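Local coordinates for protein acetohydroxyacid synthase small subunit Related (PDB 2F06) that is of unknown function but carries a tandem pair of ACT domains, binds histidine, and is probably a regulatory, amino-acid-sensing protein, at residues D73-C79 against V111-R117; K7-L13 against F45-I51. All coordinates share one frame; numbering follows the deposited sequence.

From the N terminus, strand 5-13 leads through helix 19-29 and strand 34-41 to strand 46-52, and contact 2 closes this loop by setting 45-51 antiparallel against 7-13. The chain then runs through helix 55-64 into strand 69-80, which starts contact 1; helix 85-95 and strand 100-108 follow before 111-117 returns to pair with 73-79. The two closures therefore come in series, neither nested nor crossed, with 31 residues between the paired segments in each case. Strand 69-80 also pairs with strand 5-13, which puts both contacts in one antiparallel sheet, their centres about 17 Å apart. At the seam Val74 and Val115 pack on Gln8 and Ile51.

Contact 1 of 2, residues D73-C79 against V111-R117; sequences DVVGISC and VANVVIR. With HIS (histidine), chain C.
Ile77 and Val114 lie side by side and point the same way, with CG1 of Ile77 3.6 Å from CB of Val114. Chi1 of 63° sets CG1 of Ile77 between its own backbone N and carbonyl carbon, and from there CD1 reaches along CG2 of Val114. Val75 and Ile116 repeat this parallel placement on the same face, CG1 of Val75 resting 3.9 Å from CB of Ile116, and helix 121-130 packs there through Met121 and Leu128. On the other face Val74 crosses Val115 at a slant, its CB 3.8 Å from CG1 of Val115, while Ser78 OG sits against CB of Val111. Paired backbone bonds join Val75 with Ile116, Ile77 with Val114 and Cys79 with Ala112, as expected for neighbouring antiparallel strands of the ACT fold, whose helices pack on one side of a beta sheet. At the far end Ala112 turns CB to the bound histidine, 3.4 Å from its ND1, and Cys79 SG comes 4.1 Å from the ligand's CB. The ligand is hydrogen-bonded to Asn81, Leu86 and Ser105, together with Asn33 and Leu34 of a neighbouring subunit, consistent with a regulatory site at an ACT interface. At the opposite end Arg117, bent at chi2 (52°), brings NH1 to Asp73 O at 2.7 Å; the bond is angled, 137° at the hydrogen, with the oxygen tilted out of the guanidinium plane. Asp73 OD2 lies 4.6 Å from Arg117 NH1, too far for a salt bridge. With an alanine here, Asp73 O would probably lose this donor and the Asp73 carboxylate its nearby positive charge.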
loop_
_atom_site.group_PDB
_atom_site.type_symbol
_atom_site.label_atom_id
_atom_site.label_comp_id
_atom_site.label_asym_id
_atom_site.label_seq_id
_atom_site.Cartn_x
_atom_site.Cartn_y
_atom_site.Cartn_z
ATOM N N ASP A 73 5.221 16.790 -5.155
ATOM C CA ASP A 73 4.470 18.052 -5.044
ATOM C C ASP A 73 3.168 17.646 -4.387
ATOM O O ASP A 73 2.568 16.657 -4.773
ATOM C CB ASP A 73 4.122 18.679 -6.404
ATOM C CG ASP A 73 5.333 18.987 -7.281
ATOM O OD1 ASP A 73 6.415 19.307 -6.733
ATOM O OD2 ASP A 73 5.183 18.878 -8.563
ATOM N N VAL A 74 2.765 18.401 -3.384
ATOM C CA VAL A 74 1.449 18.352 -2.759
ATOM C C VAL A 74 1.023 19.829 -2.490
ATOM O O VAL A 74 1.824 20.791 -2.658
ATOM C CB VAL A 74 1.539 17.622 -1.372
ATOM C CG1 VAL A 74 1.959 16.137 -1.590
ATOM C CG2 VAL A 74 2.540 18.356 -0.429
ATOM N N VAL A 75 -0.236 19.994 -2.092
ATOM C CA VAL A 75 -0.805 21.346 -1.783
ATOM C C VAL A 75 -1.511 21.218 -0.428
ATOM O O VAL A 75 -2.127 20.173 -0.112
ATOM C CB VAL A 75 -1.690 21.879 -2.992
ATOM C CG1 VAL A 75 -2.885 20.974 -3.286
ATOM C CG2 VAL A 75 -2.208 23.314 -2.784
ATOM N N GLY A 76 -1.323 22.227 0.421
ATOM C CA GLY A 76 -1.957 22.308 1.726
ATOM C C GLY A 76 -3.155 23.232 1.668
ATOM O O GLY A 76 -3.111 24.234 0.989
ATOM N N ILE A 77 -4.257 22.867 2.331
ATOM C CA ILE A 77 -5.418 23.729 2.452
ATOM C C ILE A 77 -5.864 23.746 3.912
ATOM O O ILE A 77 -5.506 22.855 4.708
ATOM C CB ILE A 77 -6.645 23.308 1.578
ATOM C CG1 ILE A 77 -7.168 21.964 1.974
ATOM C CG2 ILE A 77 -6.347 23.258 0.085
ATOM C CD1 ILE A 77 -8.649 21.937 1.895
ATOM N N SER A 78 -6.635 24.767 4.241
ATOM C CA SER A 78 -7.214 24.897 5.541
ATOM C C SER A 78 -8.715 25.039 5.340
ATOM O O SER A 78 -9.168 25.717 4.397
ATOM C CB SER A 78 -6.659 26.176 6.198
ATOM O OG SER A 78 -7.243 26.375 7.465
ATOM N N CYS A 79 -9.499 24.382 6.176
ATOM C CA CYS A 79 -10.943 24.632 6.143
ATOM C C CYS A 79 -11.499 24.670 7.553
ATOM O O CYS A 79 -10.789 24.404 8.489
ATOM C CB CYS A 79 -11.667 23.571 5.312
ATOM S SG CYS A 79 -11.379 21.909 5.893
ATOM N N VAL A 111 -9.726 25.198 12.896
ATOM C CA VAL A 111 -9.598 24.849 11.468
ATOM C C VAL A 111 -9.033 23.442 11.332
ATOM O O VAL A 111 -8.773 22.760 12.308
ATOM C CB VAL A 111 -8.698 25.852 10.672
ATOM C CG1 VAL A 111 -9.263 27.282 10.683
ATOM C CG2 VAL A 111 -7.290 25.811 11.199
ATOM N N ALA A 112 -8.813 23.009 10.113
ATOM C CA ALA A 112 -8.218 21.721 9.868
ATOM C C ALA A 112 -7.253 21.944 8.738
ATOM O O ALA A 112 -7.527 22.717 7.849
ATOM C CB ALA A 112 -9.284 20.733 9.474
ATOM N N ASN A 113 -6.092 21.317 8.814
ATOM C CA ASN A 113 -5.054 21.432 7.808
ATOM C C ASN A 113 -5.072 20.164 6.978
ATOM O O ASN A 113 -5.140 19.073 7.524
ATOM C CB ASN A 113 -3.695 21.613 8.525
ATOM C CG ASN A 113 -3.595 22.973 9.189
ATOM O OD1 ASN A 113 -3.428 23.087 10.418
ATOM N ND2 ASN A 113 -3.769 24.010 8.410
ATOM N N VAL A 114 -5.035 20.303 5.669
ATOM C CA VAL A 114 -5.135 19.141 4.803
ATOM C C VAL A 114 -4.026 19.214 3.788
ATOM O O VAL A 114 -3.863 20.236 3.142
ATOM C CB VAL A 114 -6.522 19.056 4.032
ATOM C CG1 VAL A 114 -6.683 17.653 3.394
ATOM C CG2 VAL A 114 -7.696 19.394 4.991
ATOM N N VAL A 115 -3.259 18.134 3.685
ATOM C CA VAL A 115 -2.304 17.929 2.602
ATOM C C VAL A 115 -2.871 17.010 1.533
ATOM O O VAL A 115 -3.300 15.870 1.803
ATOM C CB VAL A 115 -1.006 17.325 3.152
ATOM C CG1 VAL A 115 -0.074 16.841 2.004
ATOM C CG2 VAL A 115 -0.316 18.320 4.075
ATOM N N ILE A 116 -2.844 17.516 0.309
ATOM C CA ILE A 116 -3.398 16.832 -0.827
ATOM C C ILE A 116 -2.420 16.532 -1.901
ATOM O O ILE A 116 -1.712 17.437 -2.361
ATOM C CB ILE A 116 -4.398 17.760 -1.570
ATOM C CG1 ILE A 116 -5.456 18.265 -0.619
ATOM C CG2 ILE A 116 -5.117 16.981 -2.646
ATOM C CD1 ILE A 116 -6.407 17.176 -0.210
ATOM N N ARG A 117 -2.462 15.308 -2.404
ATOM C CA ARG A 117 -1.798 14.950 -3.694
ATOM C C ARG A 117 -2.929 14.682 -4.715
ATOM O O ARG A 117 -3.512 13.590 -4.690
ATOM C CB ARG A 117 -0.977 13.701 -3.536
ATOM C CG ARG A 117 -0.373 13.148 -4.798
ATOM C CD ARG A 117 0.387 14.228 -5.541
ATOM N NE ARG A 117 0.943 13.749 -6.826
ATOM C CZ ARG A 117 1.793 14.440 -7.604
ATOM N NH1 ARG A 117 2.190 15.670 -7.273
ATOM N NH2 ARG A 117 2.236 13.900 -8.736
HETATM N N HIS C . -13.527 18.562 10.920
HETATM C CA HIS C . -13.783 18.912 9.477
HETATM C C HIS C . -14.690 18.019 8.682
HETATM O O HIS C . -15.441 17.182 9.176
HETATM C CB HIS C . -12.488 19.130 8.675
HETATM C CG HIS C . -11.508 17.968 8.671
HETATM N ND1 HIS C . -10.722 17.635 9.767
HETATM C CD2 HIS C . -11.083 17.171 7.656
HETATM C CE1 HIS C . -9.908 16.640 9.439
HETATM N NE2 HIS C . -10.103 16.347 8.158
HETATM O OXT HIS C . -14.665 18.113 7.447
#

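Contact 2 of 2, residues K7-L13 against F45-I51; sequences KQLSIFL and FGILRGI
Phe12, its chi1 at 177°, carries the ring along its own carbonyl side to meet Ile47 and Phe45. Ile47 CD1 meets the edge of the Phe12 ring, 3.8 Å from Phe12 CD1. Phe45 is modelled in two conformations; in one, the rings meet obliquely, centroids 5.4 Å apart and planes at 32°, Phe12 CZ over one face of Phe45 near its rim and Leu13 O at its edge. On the other face of the sheet Ile11 and Leu48 run side by side, while Leu13 crosses over Leu48, its CD2 4.0 Å from Leu48 CB. Backbone bonds pair Leu9 with Gly50 (weakly from Gly50 N to Leu9 O), Ile11 with Leu48 and Leu13 with Gly46, joining the antiparallel first and third strands of the N-terminal ACT domain; helix 55-64 packs on Leu9 and Ile11. Gln8 crosses the Arg49 chain obliquely, amide and guanidinium planes 14° apart, and its amide is hydrogen-bonded to the hydroxyls of Tyr102 and Tyr104. A water in the guanidinium plane accepts from Arg49 NE at 2.9 Å and hydrogen-bonds Ser10 OG at 2.6 Å. Arg49 forms a salt bridge to Glu41 of a neighbouring subunit, and Phe12 packs against Phe12 of a third subunit.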
loop_
_atom_site.group_PDB
_atom_site.type_symbol
_atom_site.label_atom_id
_atom_site.label_comp_id
_atom_site.label_asym_id
_atom_site.label_seq_id
_atom_site.Cartn_x
_atom_site.Cartn_y
_atom_site.Cartn_z
ATOM N N LYS A 7 6.808 20.780 -1.186
ATOM C CA LYS A 7 7.625 19.599 -1.311
ATOM C C LYS A 7 7.289 18.672 -0.143
ATOM O O LYS A 7 7.361 19.057 1.041
ATOM C CB LYS A 7 9.109 19.985 -1.322
ATOM C CG LYS A 7 9.535 20.799 -2.573
ATOM C CD LYS A 7 11.021 21.179 -2.470
ATOM C CE LYS A 7 11.766 20.864 -3.780
ATOM N NZ LYS A 7 12.897 21.793 -3.983
ATOM N N GLN A 8 6.857 17.464 -0.492
ATOM C CA GLN A 8 6.707 16.419 0.475
ATOM C C GLN A 8 7.856 15.425 0.349
ATOM O O GLN A 8 8.211 14.989 -0.743
ATOM C CB GLN A 8 5.393 15.723 0.246
ATOM C CG GLN A 8 5.160 14.526 1.132
ATOM C CD GLN A 8 4.014 13.683 0.595
ATOM O OE1 GLN A 8 4.204 12.846 -0.296
ATOM N NE2 GLN A 8 2.833 13.910 1.117
ATOM N N LEU A 9 8.455 15.047 1.455
ATOM C CA LEU A 9 9.431 13.960 1.402
ATOM C C LEU A 9 8.721 12.608 1.480
ATOM O O LEU A 9 7.827 12.378 2.308
ATOM C CB LEU A 9 10.438 14.041 2.551
ATOM C CG LEU A 9 11.347 15.270 2.687
ATOM C CD1 LEU A 9 12.454 14.986 3.652
ATOM C CD2 LEU A 9 11.979 15.638 1.413
ATOM N N SER A 10 9.150 11.710 0.612
ATOM C CA SER A 10 8.809 10.315 0.728
ATOM C C SER A 10 10.054 9.526 1.020
ATOM O O SER A 10 10.928 9.450 0.164
ATOM C CB SER A 10 8.160 9.813 -0.569
ATOM O OG SER A 10 6.834 10.329 -0.585
ATOM N N ILE A 11 10.065 8.865 2.174
ATOM C CA ILE A 11 11.213 8.188 2.648
ATOM C C ILE A 11 10.963 6.667 2.828
ATOM O O ILE A 11 10.039 6.254 3.589
ATOM C CB ILE A 11 11.724 8.821 3.963
ATOM C CG1 ILE A 11 11.873 10.332 3.863
ATOM C CG2 ILE A 11 13.076 8.201 4.369
ATOM C CD1 ILE A 11 11.609 11.041 5.175
ATOM N N PHE A 12 11.801 5.869 2.149
ATOM C CA PHE A 12 11.698 4.398 2.151
ATOM C C PHE A 12 12.302 3.865 3.457
ATOM O O PHE A 12 13.459 4.098 3.738
ATOM C CB PHE A 12 12.369 3.815 0.916
ATOM C CG PHE A 12 12.397 2.266 0.850
ATOM C CD1 PHE A 12 11.200 1.518 0.717
ATOM C CD2 PHE A 12 13.635 1.579 0.874
ATOM C CE1 PHE A 12 11.237 0.103 0.604
ATOM C CE2 PHE A 12 13.709 0.196 0.775
ATOM C CZ PHE A 12 12.488 -0.556 0.643
ATOM N N LEU A 13 11.464 3.255 4.298
ATOM C CA LEU A 13 11.888 2.780 5.626
ATOM C C LEU A 13 11.979 1.281 5.415
ATOM O O LEU A 13 10.936 0.585 5.259
ATOM C CB LEU A 13 10.825 3.069 6.717
ATOM C CG LEU A 13 10.104 4.414 6.919
ATOM C CD1 LEU A 13 8.752 4.301 7.743
ATOM C CD2 LEU A 13 11.020 5.502 7.445
ATOM N N PHE A 45 7.650 -3.013 4.980
ATOM C CA PHE A 45 8.320 -1.726 5.001
ATOM C C PHE A 45 7.279 -0.640 5.075
ATOM O O PHE A 45 6.108 -0.905 4.778
ATOM C CB PHE A 45 9.176 -1.555 3.722
ATOM C CG PHE A 45 10.139 -2.711 3.461
ATOM C CD1 PHE A 45 11.379 -2.732 4.034
ATOM C CD2 PHE A 45 9.777 -3.770 2.653
ATOM C CE1 PHE A 45 12.242 -3.786 3.789
ATOM C CE2 PHE A 45 10.621 -4.787 2.389
ATOM C CZ PHE A 45 11.858 -4.817 2.978
ATOM N N GLY A 46 7.736 0.573 5.379
ATOM C CA GLY A 46 6.879 1.729 5.219
ATOM C C GLY A 46 7.409 2.776 4.302
ATOM O O GLY A 46 8.588 2.796 3.960
ATOM N N ILE A 47 6.523 3.636 3.885
ATOM C CA ILE A 47 7.010 4.852 3.363
ATOM C C ILE A 47 6.535 6.019 4.239
ATOM O O ILE A 47 5.291 6.278 4.342
ATOM C CB ILE A 47 6.604 5.080 1.896
ATOM C CG1 ILE A 47 7.641 4.429 0.936
ATOM C CG2 ILE A 47 6.764 6.541 1.568
ATOM C CD1 ILE A 47 7.713 2.924 0.918
ATOM N N LEU A 48 7.511 6.721 4.808
ATOM C CA LEU A 48 7.201 7.930 5.512
ATOM C C LEU A 48 6.981 9.070 4.531
ATOM O O LEU A 48 7.918 9.537 3.886
ATOM C CB LEU A 48 8.275 8.296 6.525
ATOM C CG LEU A 48 8.063 9.537 7.425
ATOM C CD1 LEU A 48 6.802 9.348 8.305
ATOM C CD2 LEU A 48 9.301 9.725 8.345
ATOM N N ARG A 49 5.755 9.539 4.492
ATOM C CA ARG A 49 5.430 10.773 3.824
ATOM C C ARG A 49 5.451 11.910 4.829
ATOM O O ARG A 49 4.861 11.800 5.908
ATOM C CB ARG A 49 4.052 10.637 3.281
ATOM C CG ARG A 49 4.026 9.849 2.081
ATOM C CD ARG A 49 2.508 9.699 1.595
ATOM N NE ARG A 49 2.575 8.884 0.374
ATOM C CZ ARG A 49 1.601 8.101 -0.047
ATOM N NH1 ARG A 49 0.408 8.043 0.622
ATOM N NH2 ARG A 49 1.832 7.418 -1.150
ATOM N N GLY A 50 6.104 13.004 4.477
ATOM C CA GLY A 50 6.543 13.928 5.480
ATOM C C GLY A 50 6.511 15.350 4.957
ATOM O O GLY A 50 7.053 15.638 3.899
ATOM N N ILE A 51 5.865 16.218 5.722
ATOM C CA ILE A 51 6.023 17.679 5.585
ATOM C C ILE A 51 6.991 18.191 6.660
ATOM O O ILE A 51 6.724 18.031 7.849
ATOM C CB ILE A 51 4.655 18.437 5.616
ATOM C CG1 ILE A 51 3.735 17.876 4.532
ATOM C CG2 ILE A 51 4.898 19.952 5.457
ATOM C CD1 ILE A 51 3.994 18.360 3.117
HETATM O O HOH W 1 4.763 8.955 -1.501
#